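Local coordinates for protein CELL division inhibitor (Pyrococcus furiosus, PDB 1G3R) that probably hydrolyses ATP as a MinD-family P-loop ATPase linked to inhibition of cell division, and binds adenine nucleotide together with magnesium, at residues 9-14 with 142-147; 15-20 with 116-121; 166-171 with 189-194; 195-200 with 223-228. All blocks are in the same frame, centred on the assembly; numbering follows the deposited sequence.

Contact 1: residues 9-14 with 142-147. With ACP (phosphomethylphosphonic acid adenylate ester), chain C.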
# COMPACT_ATOMS: atom_id res chain seq x y z
N SER A 9 1.08 7.21 4.20
CA SER A 9 1.99 8.35 4.10
C SER A 9 1.26 9.61 4.53
O SER A 9 0.04 9.73 4.37
CB SER A 9 2.51 8.50 2.68
OG SER A 9 3.33 9.66 2.56
N GLY A 10 2.01 10.57 5.08
CA GLY A 10 1.40 11.80 5.54
C GLY A 10 1.15 12.87 4.50
O GLY A 10 0.33 13.77 4.72
N LYS A 11 1.83 12.80 3.36
CA LYS A 11 1.66 13.83 2.34
C LYS A 11 0.87 13.42 1.10
O LYS A 11 -0.23 13.92 0.86
CB LYS A 11 3.03 14.37 1.92
CG LYS A 11 2.94 15.55 0.95
CD LYS A 11 4.32 16.15 0.68
CE LYS A 11 5.00 16.60 1.97
NZ LYS A 11 4.12 17.50 2.77
N GLY A 12 1.45 12.53 0.30
CA GLY A 12 0.80 12.09 -0.93
C GLY A 12 1.78 12.25 -2.08
O GLY A 12 2.76 13.00 -1.95
N GLY A 13 1.54 11.56 -3.19
CA GLY A 13 2.45 11.65 -4.32
C GLY A 13 3.76 11.00 -3.94
O GLY A 13 4.78 11.13 -4.63
N THR A 14 3.72 10.30 -2.82
CA THR A 14 4.87 9.62 -2.26
C THR A 14 5.11 8.23 -2.86
O THR A 14 6.24 7.73 -2.84
CB THR A 14 4.72 9.50 -0.72
OG1 THR A 14 3.43 8.94 -0.42
CG2 THR A 14 4.83 10.87 -0.05
N ASN A 142 8.99 10.54 1.03
CA ASN A 142 9.98 11.06 0.09
C ASN A 142 11.09 11.78 0.86
O ASN A 142 10.90 12.19 2.00
CB ASN A 142 9.34 12.06 -0.88
CG ASN A 142 8.17 11.46 -1.64
OD1 ASN A 142 8.29 10.41 -2.28
ND2 ASN A 142 7.03 12.14 -1.59
N PRO A 143 12.27 11.94 0.23
CA PRO A 143 13.41 12.61 0.88
C PRO A 143 13.17 14.12 1.08
O PRO A 143 14.11 14.91 1.04
CB PRO A 143 14.56 12.33 -0.09
CG PRO A 143 14.17 11.04 -0.74
CD PRO A 143 12.71 11.27 -1.01
N GLU A 144 11.91 14.49 1.27
CA GLU A 144 11.53 15.88 1.49
C GLU A 144 11.40 16.09 2.98
O GLU A 144 11.15 15.14 3.73
CB GLU A 144 10.19 16.18 0.82
CG GLU A 144 10.19 16.02 -0.68
CD GLU A 144 8.79 15.87 -1.25
OE1 GLU A 144 7.91 16.69 -0.90
OE2 GLU A 144 8.57 14.93 -2.05
N ILE A 145 11.55 17.33 3.43
CA ILE A 145 11.47 17.62 4.85
C ILE A 145 10.03 17.70 5.36
O ILE A 145 9.67 17.02 6.32
CB ILE A 145 12.22 18.93 5.20
CG1 ILE A 145 12.16 19.16 6.71
CG2 ILE A 145 11.64 20.10 4.41
CD1 ILE A 145 12.79 18.03 7.53
N SER A 146 9.22 18.54 4.72
CA SER A 146 7.84 18.69 5.13
C SER A 146 7.17 17.32 5.05
O SER A 146 6.24 17.03 5.79
CB SER A 146 7.11 19.67 4.22
OG SER A 146 7.04 19.16 2.90
N CYS A 147 7.67 16.49 4.14
CA CYS A 147 7.12 15.15 3.96
C CYS A 147 7.52 14.23 5.11
O CYS A 147 6.67 13.63 5.76
CB CYS A 147 7.60 14.56 2.64
SG CYS A 147 6.90 12.94 2.30
PG ACP C . -1.88 9.36 -4.12
O1G ACP C . -1.59 10.14 -2.99
O2G ACP C . -2.88 9.97 -4.97
O3G ACP C . -2.52 8.11 -3.55
PB ACP C . 0.52 7.59 -4.46
O1B ACP C . 1.21 7.80 -3.22
O2B ACP C . -0.15 6.27 -4.45
C3B ACP C . -0.59 8.79 -4.91
PA ACP C . 1.87 6.52 -6.70
O1A ACP C . 0.86 6.34 -7.67
O2A ACP C . 2.34 5.29 -6.11
O3A ACP C . 1.55 7.51 -5.61
O5' ACP C . 3.02 7.14 -7.44
C5' ACP C . 2.96 8.39 -8.20
C4' ACP C . 3.70 8.26 -9.48
O4' ACP C . 5.14 8.26 -9.27
C3' ACP C . 3.43 6.99 -10.24
O3' ACP C . 3.22 7.25 -11.63
C2' ACP C . 4.64 6.13 -10.06
O2' ACP C . 4.94 5.26 -11.14
C1' ACP C . 5.75 7.07 -9.84
N9 ACP C . 6.74 6.63 -8.82
C8 ACP C . 6.61 6.22 -7.49
N7 ACP C . 7.72 5.89 -6.90
C5 ACP C . 8.67 6.08 -7.87
C6 ACP C . 10.09 5.90 -7.89
N6 ACP C . 10.72 5.47 -6.79
N1 ACP C . 10.79 6.19 -9.06
C2 ACP C . 10.13 6.63 -10.17
N3 ACP C . 8.79 6.82 -10.24
C4 ACP C . 8.11 6.53 -9.06
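Lys-11 and Thr-14, both in the P-loop (Walker A motif) of this MinD-family ATPase, lean on the start of helix 145-161. Lys-11 carries CG trans to its backbone N (chi1 -174°), which sends the chain toward the helix and away from the phosphates. Bends at its last two torsions lay the chain alongside Cys-147, with Lys-11 CE 3.4 Å from Cys-147 CB. The side chain of Glu-144, the N-cap residue, meets this chain at about a right angle, Glu-144 OE1 lying 4.0 Å from Lys-11 CD. The ammonium makes a weak hydrogen bond from Lys-11 NZ to Ser-146 OG (3.4 Å), but its main partner is Asp-150, one turn farther along the helix, in a salt bridge. With an alanine here, Asp-150 would probably lose its charged mate and the flank of Cys-147 its aliphatic cover. Thr-14 uses its methyl branch: Thr-14 CG2 comes obliquely to the NH2 end of the Asn-142 amide, 3.7 Å from Asn-142 CG, and also touches the thiol, 3.8 Å from Cys-147 SG. On the nucleotide side of the loop, Gly-13 N reaches ACP O1G in a weak hydrogen bond of 3.4 Å. The turn into the helix is tied within itself by a nearly straight bond, in which Asn-142 N donates to Cys-147 SG over 3.4 Å at 173°.

Contact 2: residues 15-20 with 116-121. With MG (magnesium ion), chain B; ACP (phosphomethylphosphonic acid adenylate ester), chain C.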
# COMPACT_ATOMS: atom_id res chain seq x y z
N GLY A 15 4.05 7.61 -3.38
CA GLY A 15 4.20 6.29 -3.97
C GLY A 15 3.59 5.13 -3.19
O GLY A 15 4.07 4.00 -3.27
N LYS A 16 2.52 5.41 -2.45
CA LYS A 16 1.83 4.39 -1.68
C LYS A 16 1.30 3.26 -2.56
O LYS A 16 1.46 2.08 -2.25
CB LYS A 16 0.66 5.01 -0.91
CG LYS A 16 1.07 5.96 0.20
CD LYS A 16 -0.15 6.57 0.88
CE LYS A 16 -0.51 7.93 0.30
NZ LYS A 16 -0.88 7.94 -1.15
N THR A 17 0.67 3.63 -3.66
CA THR A 17 0.11 2.65 -4.58
C THR A 17 1.21 1.81 -5.22
O THR A 17 1.05 0.60 -5.43
CB THR A 17 -0.71 3.36 -5.67
OG1 THR A 17 -1.70 4.17 -5.05
CG2 THR A 17 -1.39 2.34 -6.57
N THR A 18 2.33 2.46 -5.52
CA THR A 18 3.46 1.77 -6.12
C THR A 18 3.99 0.73 -5.15
O THR A 18 4.22 -0.43 -5.51
CB THR A 18 4.58 2.76 -6.46
OG1 THR A 18 4.09 3.69 -7.43
CG2 THR A 18 5.80 2.03 -7.01
N VAL A 19 4.17 1.16 -3.90
CA VAL A 19 4.65 0.27 -2.86
C VAL A 19 3.67 -0.90 -2.68
O VAL A 19 4.06 -2.07 -2.73
CB VAL A 19 4.81 1.03 -1.54
CG1 VAL A 19 5.08 0.06 -0.38
CG2 VAL A 19 5.94 2.04 -1.67
N THR A 20 2.40 -0.59 -2.48
CA THR A 20 1.40 -1.63 -2.31
C THR A 20 1.51 -2.67 -3.41
O THR A 20 1.61 -3.87 -3.14
CB THR A 20 -0.02 -1.03 -2.31
OG1 THR A 20 -0.08 0.05 -1.38
CG2 THR A 20 -1.04 -2.09 -1.93
N LEU A 116 -2.45 -6.14 2.16
CA LEU A 116 -1.83 -4.83 2.06
C LEU A 116 -2.83 -3.77 1.61
O LEU A 116 -3.31 -3.79 0.47
CB LEU A 116 -0.66 -4.87 1.09
CG LEU A 116 0.34 -6.00 1.35
CD1 LEU A 116 1.44 -5.94 0.32
CD2 LEU A 116 0.91 -5.87 2.75
N ILE A 117 -3.11 -2.83 2.51
CA ILE A 117 -4.07 -1.77 2.25
C ILE A 117 -3.44 -0.49 1.70
O ILE A 117 -2.59 0.12 2.35
CB ILE A 117 -4.84 -1.42 3.53
CG1 ILE A 117 -5.31 -2.71 4.20
CG2 ILE A 117 -6.03 -0.54 3.21
CD1 ILE A 117 -5.78 -2.53 5.62
N ASP A 118 -3.87 -0.08 0.51
CA ASP A 118 -3.37 1.14 -0.12
C ASP A 118 -4.22 2.24 0.51
O ASP A 118 -5.43 2.28 0.29
CB ASP A 118 -3.58 1.07 -1.63
CG ASP A 118 -2.86 2.19 -2.38
OD1 ASP A 118 -2.02 2.88 -1.76
OD2 ASP A 118 -3.13 2.38 -3.59
N CYS A 119 -3.60 3.12 1.28
CA CYS A 119 -4.32 4.18 1.97
C CYS A 119 -4.19 5.58 1.41
O CYS A 119 -3.09 6.04 1.09
CB CYS A 119 -3.90 4.22 3.44
SG CYS A 119 -4.33 2.77 4.42
N PRO A 120 -5.32 6.30 1.29
CA PRO A 120 -5.26 7.67 0.77
C PRO A 120 -4.59 8.58 1.81
O PRO A 120 -4.79 8.42 3.02
CB PRO A 120 -6.73 8.01 0.56
CG PRO A 120 -7.40 7.26 1.65
CD PRO A 120 -6.70 5.92 1.60
N ALA A 121 -3.79 9.52 1.35
CA ALA A 121 -3.09 10.43 2.25
C ALA A 121 -4.06 11.34 3.02
O ALA A 121 -5.14 11.70 2.52
CB ALA A 121 -2.10 11.28 1.46
MG MG B . -2.66 6.21 -4.78
PG ACP C . -1.88 9.36 -4.12
O1G ACP C . -1.59 10.14 -2.99
O2G ACP C . -2.88 9.97 -4.97
O3G ACP C . -2.52 8.11 -3.55
PB ACP C . 0.52 7.59 -4.46
O1B ACP C . 1.21 7.80 -3.22
O2B ACP C . -0.15 6.27 -4.45
C3B ACP C . -0.59 8.79 -4.91
PA ACP C . 1.87 6.52 -6.70
O1A ACP C . 0.86 6.34 -7.67
O2A ACP C . 2.34 5.29 -6.11
O3A ACP C . 1.55 7.51 -5.61
O5' ACP C . 3.02 7.14 -7.44
C5' ACP C . 2.96 8.39 -8.20
C4' ACP C . 3.70 8.26 -9.48
O4' ACP C . 5.14 8.26 -9.27
C3' ACP C . 3.43 6.99 -10.24
O3' ACP C . 3.22 7.25 -11.63
C2' ACP C . 4.64 6.13 -10.06
O2' ACP C . 4.94 5.26 -11.14
C1' ACP C . 5.75 7.07 -9.84
N9 ACP C . 6.74 6.63 -8.82
C8 ACP C . 6.61 6.22 -7.49
N7 ACP C . 7.72 5.89 -6.90
C5 ACP C . 8.67 6.08 -7.87
C6 ACP C . 10.09 5.90 -7.89
N6 ACP C . 10.72 5.47 -6.79
N1 ACP C . 10.79 6.19 -9.06
C2 ACP C . 10.13 6.63 -10.17
N3 ACP C . 8.79 6.82 -10.24
C4 ACP C . 8.11 6.53 -9.06
O HOH W 1 -2.45 5.59 -2.31
O HOH W 2 -1.76 6.27 -7.08
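Leu-116 meets Thr-20 where strand 116-118 runs nearly antiparallel to helix 16-20 (160° between their directions), Leu-116 CB lying 4.1 Å from Thr-20 CG2. The hydroxyl of Thr-20 is turned back on its own helix: Thr-20 OG1 donates to Lys-16 O (2.7 Å) from 40° above the carbonyl plane, and that oxygen also accepts from Thr-20 N. Asp-118 carries its carboxylate opposite the backbone N about the first torsion (chi1 -169°), which brings it up to Thr-17, with Asp-118 OD2 2.7 Å from Thr-17 OG1. Its other oxygen, Asp-118 OD1, accepts from a magnesium-bound water at 2.8 Å. The aspartate is thus a second-shell group in this state, whereas Thr-17 OG1 binds the magnesium directly at 2.3 Å. The same water gives a weak bond to Cys-119 O, the carbonyl that flanks the aliphatic chain of Lys-16. Ala-121 CB then packs on Lys-16 CE at 3.9 Å. Beyond these walls the ammonium bridges two phosphates, with Lys-16 NZ 2.9 Å from ACP O1B and 3.0 Å from ACP O1G. The amides of Gly-15, Lys-16 and Thr-17 close round the beta phosphate. A Walker A helix start facing an acidic strand end across magnesium and phosphates is the nucleotide site of P-loop NTPases, with Asp-118 in the place of the Walker B aspartate.

Contact 3: residues 166-171 with 189-194. With ACP (phosphomethylphosphonic acid adenylate ester), chain C.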
# COMPACT_ATOMS: atom_id res chain seq x y z
N LEU A 166 5.88 -0.68 11.67
CA LEU A 166 6.98 -1.53 11.20
C LEU A 166 8.22 -0.73 10.80
O LEU A 166 9.34 -1.24 10.86
CB LEU A 166 6.52 -2.36 10.00
CG LEU A 166 5.25 -3.21 10.15
CD1 LEU A 166 4.94 -3.85 8.81
CD2 LEU A 166 5.45 -4.28 11.21
N GLY A 167 8.00 0.51 10.38
CA GLY A 167 9.11 1.35 9.96
C GLY A 167 8.69 2.12 8.73
O GLY A 167 7.50 2.15 8.40
N PHE A 168 9.63 2.73 8.04
CA PHE A 168 9.27 3.49 6.86
C PHE A 168 10.06 3.09 5.63
O PHE A 168 10.99 2.28 5.70
CB PHE A 168 9.45 4.99 7.10
CG PHE A 168 10.89 5.42 7.16
CD1 PHE A 168 11.37 6.38 6.27
CD2 PHE A 168 11.75 4.89 8.11
CE1 PHE A 168 12.70 6.80 6.33
CE2 PHE A 168 13.08 5.31 8.18
CZ PHE A 168 13.56 6.26 7.29
N VAL A 169 9.68 3.69 4.51
CA VAL A 169 10.31 3.45 3.23
C VAL A 169 10.71 4.81 2.68
O VAL A 169 9.89 5.73 2.63
CB VAL A 169 9.32 2.79 2.25
CG1 VAL A 169 9.97 2.65 0.89
CG2 VAL A 169 8.88 1.43 2.77
N LEU A 170 11.97 4.94 2.28
CA LEU A 170 12.43 6.20 1.72
C LEU A 170 12.35 6.02 0.20
O LEU A 170 13.26 5.48 -0.44
CB LEU A 170 13.88 6.50 2.13
CG LEU A 170 14.23 7.92 2.58
CD1 LEU A 170 15.68 8.16 2.21
CD2 LEU A 170 13.35 8.98 1.93
N ASN A 171 11.23 6.47 -0.36
CA ASN A 171 10.97 6.34 -1.78
C ASN A 171 11.43 7.54 -2.58
O ASN A 171 11.47 8.65 -2.07
CB ASN A 171 9.47 6.15 -2.00
CG ASN A 171 9.13 5.81 -3.44
OD1 ASN A 171 8.06 6.15 -3.93
ND2 ASN A 171 10.04 5.13 -4.12
N MET A 189 12.84 10.11 11.27
CA MET A 189 11.54 9.45 11.39
C MET A 189 11.44 8.75 12.74
O MET A 189 10.36 8.65 13.33
CB MET A 189 11.34 8.42 10.27
CG MET A 189 11.21 9.02 8.88
SD MET A 189 9.87 10.22 8.79
CE MET A 189 8.46 9.19 9.21
N GLU A 190 12.58 8.26 13.21
CA GLU A 190 12.67 7.58 14.49
C GLU A 190 11.98 6.22 14.49
O GLU A 190 11.35 5.80 15.46
CB GLU A 190 12.10 8.49 15.59
CG GLU A 190 12.73 9.88 15.57
CD GLU A 190 12.26 10.78 16.69
OE1 GLU A 190 11.03 10.91 16.88
OE2 GLU A 190 13.13 11.37 17.37
N VAL A 191 12.11 5.54 13.35
CA VAL A 191 11.58 4.19 13.16
C VAL A 191 12.55 3.59 12.16
O VAL A 191 13.14 4.31 11.36
CB VAL A 191 10.17 4.19 12.55
CG1 VAL A 191 9.16 4.68 13.57
CG2 VAL A 191 10.14 5.06 11.30
N PRO A 192 12.75 2.27 12.21
CA PRO A 192 13.68 1.62 11.29
C PRO A 192 13.46 1.97 9.81
O PRO A 192 12.32 2.08 9.35
CB PRO A 192 13.47 0.13 11.55
CG PRO A 192 12.98 0.10 12.98
CD PRO A 192 12.03 1.26 13.02
N LEU A 193 14.56 2.18 9.09
CA LEU A 193 14.49 2.45 7.66
C LEU A 193 14.46 1.07 7.04
O LEU A 193 15.48 0.38 7.00
CB LEU A 193 15.74 3.20 7.19
CG LEU A 193 15.90 3.31 5.67
CD1 LEU A 193 14.67 3.95 5.06
CD2 LEU A 193 17.15 4.12 5.35
N LEU A 194 13.29 0.67 6.55
CA LEU A 194 13.12 -0.65 5.97
C LEU A 194 13.65 -0.82 4.54
O LEU A 194 13.94 -1.94 4.11
CB LEU A 194 11.65 -1.03 6.04
CG LEU A 194 11.10 -0.99 7.47
CD1 LEU A 194 9.58 -1.04 7.44
CD2 LEU A 194 11.68 -2.15 8.27
PG ACP C . -1.88 9.36 -4.12
O1G ACP C . -1.59 10.14 -2.99
O2G ACP C . -2.88 9.97 -4.97
O3G ACP C . -2.52 8.11 -3.55
PB ACP C . 0.52 7.59 -4.46
O1B ACP C . 1.21 7.80 -3.22
O2B ACP C . -0.15 6.27 -4.45
C3B ACP C . -0.59 8.79 -4.91
PA ACP C . 1.87 6.52 -6.70
O1A ACP C . 0.86 6.34 -7.67
O2A ACP C . 2.34 5.29 -6.11
O3A ACP C . 1.55 7.51 -5.61
O5' ACP C . 3.02 7.14 -7.44
C5' ACP C . 2.96 8.39 -8.20
C4' ACP C . 3.70 8.26 -9.48
O4' ACP C . 5.14 8.26 -9.27
C3' ACP C . 3.43 6.99 -10.24
O3' ACP C . 3.22 7.25 -11.63
C2' ACP C . 4.64 6.13 -10.06
O2' ACP C . 4.94 5.26 -11.14
C1' ACP C . 5.75 7.07 -9.84
N9 ACP C . 6.74 6.63 -8.82
C8 ACP C . 6.61 6.22 -7.49
N7 ACP C . 7.72 5.89 -6.90
C5 ACP C . 8.67 6.08 -7.87
C6 ACP C . 10.09 5.90 -7.89
N6 ACP C . 10.72 5.47 -6.79
N1 ACP C . 10.79 6.19 -9.06
C2 ACP C . 10.13 6.63 -10.17
N3 ACP C . 8.79 6.82 -10.24
C4 ACP C . 8.11 6.53 -9.06
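Met-189 and Leu-193 sandwich the ring of Phe-168. Met-189 CG stands over the centre of one face, 3.7 Å from the ring centroid in a CH-pi contact, while Met-189 SD is higher above the same face, a Met-aromatic contact at 5.2 Å from the centroid. Leu-193 CD1 covers the opposite face, shifted toward the rim and 3.4 Å from Phe-168 CZ. The ring gets there because Phe-168 CG lies between the backbone N and the carbonyl carbon (chi1 72°), folding it back over the 189-194 chain, where Val-191 CG2 packs 3.6 Å from Phe-168 CD2. A serine in its place would probably open a gap between Met-189 and Leu-193 and leave both without the surface they press on. Farther out, Leu-194 CD1 lies 3.5 Å from Gly-167 CA; a CB on this glycine would run into Pro-192 O and the Leu-194 side chain. The ring edge points at two backbone oxygens, those of Val-191 and Pro-192. Of these, Pro-192 O also takes the hydrogen bond of Phe-168 N (3.1 Å), which runs nearly straight out from the carbonyl. On the other side of the bridge, Leu-194 N donates to Phe-168 O at 2.9 Å. Beyond these bonds Glu-186 accepts from Leu-193 N, tying the strand start to the preceding helix. The two strands are parallel, joined through helix 182-189 in a beta-alpha-beta crossover at the edge of the mainly parallel sheet of this P-loop NTPase fold.

Contact 4: residues 195-200 with 223-228. With ACP (phosphomethylphosphonic acid adenylate ester), chain C.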
# COMPACT_ATOMS: atom_id res chain seq x y z
N ALA A 195 13.79 0.28 3.80
CA ALA A 195 14.30 0.20 2.43
C ALA A 195 14.37 1.54 1.73
O ALA A 195 13.64 2.48 2.05
CB ALA A 195 13.43 -0.76 1.61
N VAL A 196 15.28 1.63 0.77
CA VAL A 196 15.43 2.84 -0.02
C VAL A 196 15.01 2.50 -1.44
O VAL A 196 15.65 1.69 -2.12
CB VAL A 196 16.90 3.33 -0.04
CG1 VAL A 196 17.03 4.56 -0.93
CG2 VAL A 196 17.36 3.66 1.37
N ILE A 197 13.90 3.09 -1.89
CA ILE A 197 13.41 2.86 -3.24
C ILE A 197 13.88 4.05 -4.06
O ILE A 197 13.41 5.17 -3.87
CB ILE A 197 11.88 2.80 -3.29
CG1 ILE A 197 11.36 1.68 -2.38
CG2 ILE A 197 11.43 2.56 -4.71
CD1 ILE A 197 11.78 0.29 -2.79
N PRO A 198 14.82 3.81 -4.99
CA PRO A 198 15.38 4.85 -5.86
C PRO A 198 14.40 5.42 -6.87
O PRO A 198 13.37 4.82 -7.17
CB PRO A 198 16.53 4.13 -6.55
CG PRO A 198 15.99 2.74 -6.69
CD PRO A 198 15.40 2.50 -5.32
N GLU A 199 14.72 6.60 -7.37
CA GLU A 199 13.89 7.24 -8.38
C GLU A 199 14.27 6.50 -9.65
O GLU A 199 15.30 6.77 -10.26
CB GLU A 199 14.26 8.72 -8.49
CG GLU A 199 13.58 9.48 -9.62
CD GLU A 199 12.10 9.65 -9.41
OE1 GLU A 199 11.68 9.75 -8.23
OE2 GLU A 199 11.35 9.69 -10.41
N ASP A 200 13.44 5.53 -10.04
CA ASP A 200 13.72 4.73 -11.23
C ASP A 200 12.57 4.79 -12.24
O ASP A 200 11.46 4.37 -11.93
CB ASP A 200 13.98 3.29 -10.81
CG ASP A 200 14.54 2.44 -11.93
OD1 ASP A 200 14.33 2.80 -13.11
OD2 ASP A 200 15.17 1.41 -11.63
N ALA A 223 13.30 -2.64 -9.08
CA ALA A 223 12.84 -4.01 -8.92
C ALA A 223 13.55 -4.70 -7.76
O ALA A 223 12.91 -5.28 -6.88
CB ALA A 223 13.06 -4.78 -10.21
N LYS A 224 14.88 -4.63 -7.78
CA LYS A 224 15.71 -5.25 -6.74
C LYS A 224 15.43 -4.66 -5.37
O LYS A 224 15.33 -5.38 -4.37
CB LYS A 224 17.19 -5.09 -7.09
CG LYS A 224 17.63 -5.87 -8.33
CD LYS A 224 19.04 -5.47 -8.79
CE LYS A 224 19.46 -6.23 -10.05
NZ LYS A 224 20.76 -5.76 -10.65
N ALA A 225 15.28 -3.34 -5.32
CA ALA A 225 15.02 -2.64 -4.07
C ALA A 225 13.72 -3.11 -3.43
O ALA A 225 13.62 -3.15 -2.20
CB ALA A 225 14.98 -1.13 -4.30
N PHE A 226 12.73 -3.47 -4.24
CA PHE A 226 11.46 -3.93 -3.71
C PHE A 226 11.53 -5.38 -3.27
O PHE A 226 10.80 -5.78 -2.37
CB PHE A 226 10.34 -3.78 -4.74
CG PHE A 226 9.68 -2.43 -4.71
CD1 PHE A 226 9.70 -1.61 -5.83
CD2 PHE A 226 9.04 -1.98 -3.56
CE1 PHE A 226 9.08 -0.36 -5.80
CE2 PHE A 226 8.43 -0.74 -3.53
CZ PHE A 226 8.45 0.08 -4.65
N VAL A 227 12.38 -6.16 -3.90
CA VAL A 227 12.50 -7.55 -3.51
C VAL A 227 13.13 -7.58 -2.13
O VAL A 227 12.76 -8.39 -1.28
CB VAL A 227 13.38 -8.35 -4.49
CG1 VAL A 227 13.72 -9.72 -3.90
CG2 VAL A 227 12.65 -8.52 -5.81
N LYS A 228 14.08 -6.68 -1.89
CA LYS A 228 14.72 -6.62 -0.59
C LYS A 228 13.71 -6.20 0.47
O LYS A 228 13.66 -6.78 1.55
CB LYS A 228 15.91 -5.65 -0.60
CG LYS A 228 17.19 -6.26 -1.16
CD LYS A 228 18.39 -5.31 -1.02
CE LYS A 228 18.34 -4.13 -2.00
NZ LYS A 228 18.61 -4.54 -3.42
PG ACP C . -1.88 9.36 -4.12
O1G ACP C . -1.59 10.14 -2.99
O2G ACP C . -2.88 9.97 -4.97
O3G ACP C . -2.52 8.11 -3.55
PB ACP C . 0.52 7.59 -4.46
O1B ACP C . 1.21 7.80 -3.22
O2B ACP C . -0.15 6.27 -4.45
C3B ACP C . -0.59 8.79 -4.91
PA ACP C . 1.87 6.52 -6.70
O1A ACP C . 0.86 6.34 -7.67
O2A ACP C . 2.34 5.29 -6.11
O3A ACP C . 1.55 7.51 -5.61
O5' ACP C . 3.02 7.14 -7.44
C5' ACP C . 2.96 8.39 -8.20
C4' ACP C . 3.70 8.26 -9.48
O4' ACP C . 5.14 8.26 -9.27
C3' ACP C . 3.43 6.99 -10.24
O3' ACP C . 3.22 7.25 -11.63
C2' ACP C . 4.64 6.13 -10.06
O2' ACP C . 4.94 5.26 -11.14
C1' ACP C . 5.75 7.07 -9.84
N9 ACP C . 6.74 6.63 -8.82
C8 ACP C . 6.61 6.22 -7.49
N7 ACP C . 7.72 5.89 -6.90
C5 ACP C . 8.67 6.08 -7.87
C6 ACP C . 10.09 5.90 -7.89
N6 ACP C . 10.72 5.47 -6.79
N1 ACP C . 10.79 6.19 -9.06
C2 ACP C . 10.13 6.63 -10.17
N3 ACP C . 8.79 6.82 -10.24
C4 ACP C . 8.11 6.53 -9.06
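Ile-197 and Ala-225 mark the closest backbone approach, CA to CA 5.8 Å, where strand 195-198 and helix 223-228 run nearly antiparallel (161°) with their axes 7.8 Å apart. Ile-197 carries the side-chain packing. Its CG1 branch, opposite the carbonyl carbon (chi1 -58°), lowers the terminal methyl onto the middle of the Phe-226 ring. Ile-197 CD1 is 3.6 Å from the Phe-226 centroid and 13° off the ring normal, a CH-pi contact over the face, and the two side chains meet at about a right angle. The other branch, still against the ring, also reaches the nucleotide, with Ile-197 CG2 3.6 Å from ACP N6. Ala-225 offers a small surface that lets the strand come in: its methyl sits among three neighbours, touching Ile-197 CD1, lying 3.6 Å from Val-196 O and 3.8 Å from Pro-198 CD. The strand end reads the adenine through its backbone. ACP N6 donates to Pro-198 O (2.8 Å) in a fairly straight bond, and Asp-200 N donates to ACP N1 (2.9 Å) in a more bent one, a pairing suited to the N6-N1 edge of adenine. The carboxylate of Glu-199 stands over the adenine face near C2 and forms a salt bridge with Arg-172. The carboxylate of Asp-200, the N-cap residue, holds Ala-202 N and Gly-222 N, linking the starts of helices 201-209 and 221-235. Around the contact, Ile-197 touches Val-169 of strand 164-173, while Phe-226 packs on Thr-18 and Asn-22 of helix 16-29 and on Ile-203 of helix 201-209.

Overall arrangement
All four contacts touch the bound nucleotide analogue, and three reach the same sheet, contact 2 at strand 114-118, contacts 3 and 4 through strands 164-173 and 193-198. Contact 2 lies near the centre of the chain, nested inside the loop closed by contact 1; contacts 3 and 4 follow in series. Contacts 1 and 2 (centres 13 Å apart) are continuous through the P-loop. Contacts 3 and 4, also 13 Å apart, share strand 193-198. Contacts 1 and 4, about 17 Å between centres, do not touch. The phosphates and magnesium are thus held by the early half of the chain, and the adenine by the late half, at the ends of strands 164-173 and 193-198 and just beyond.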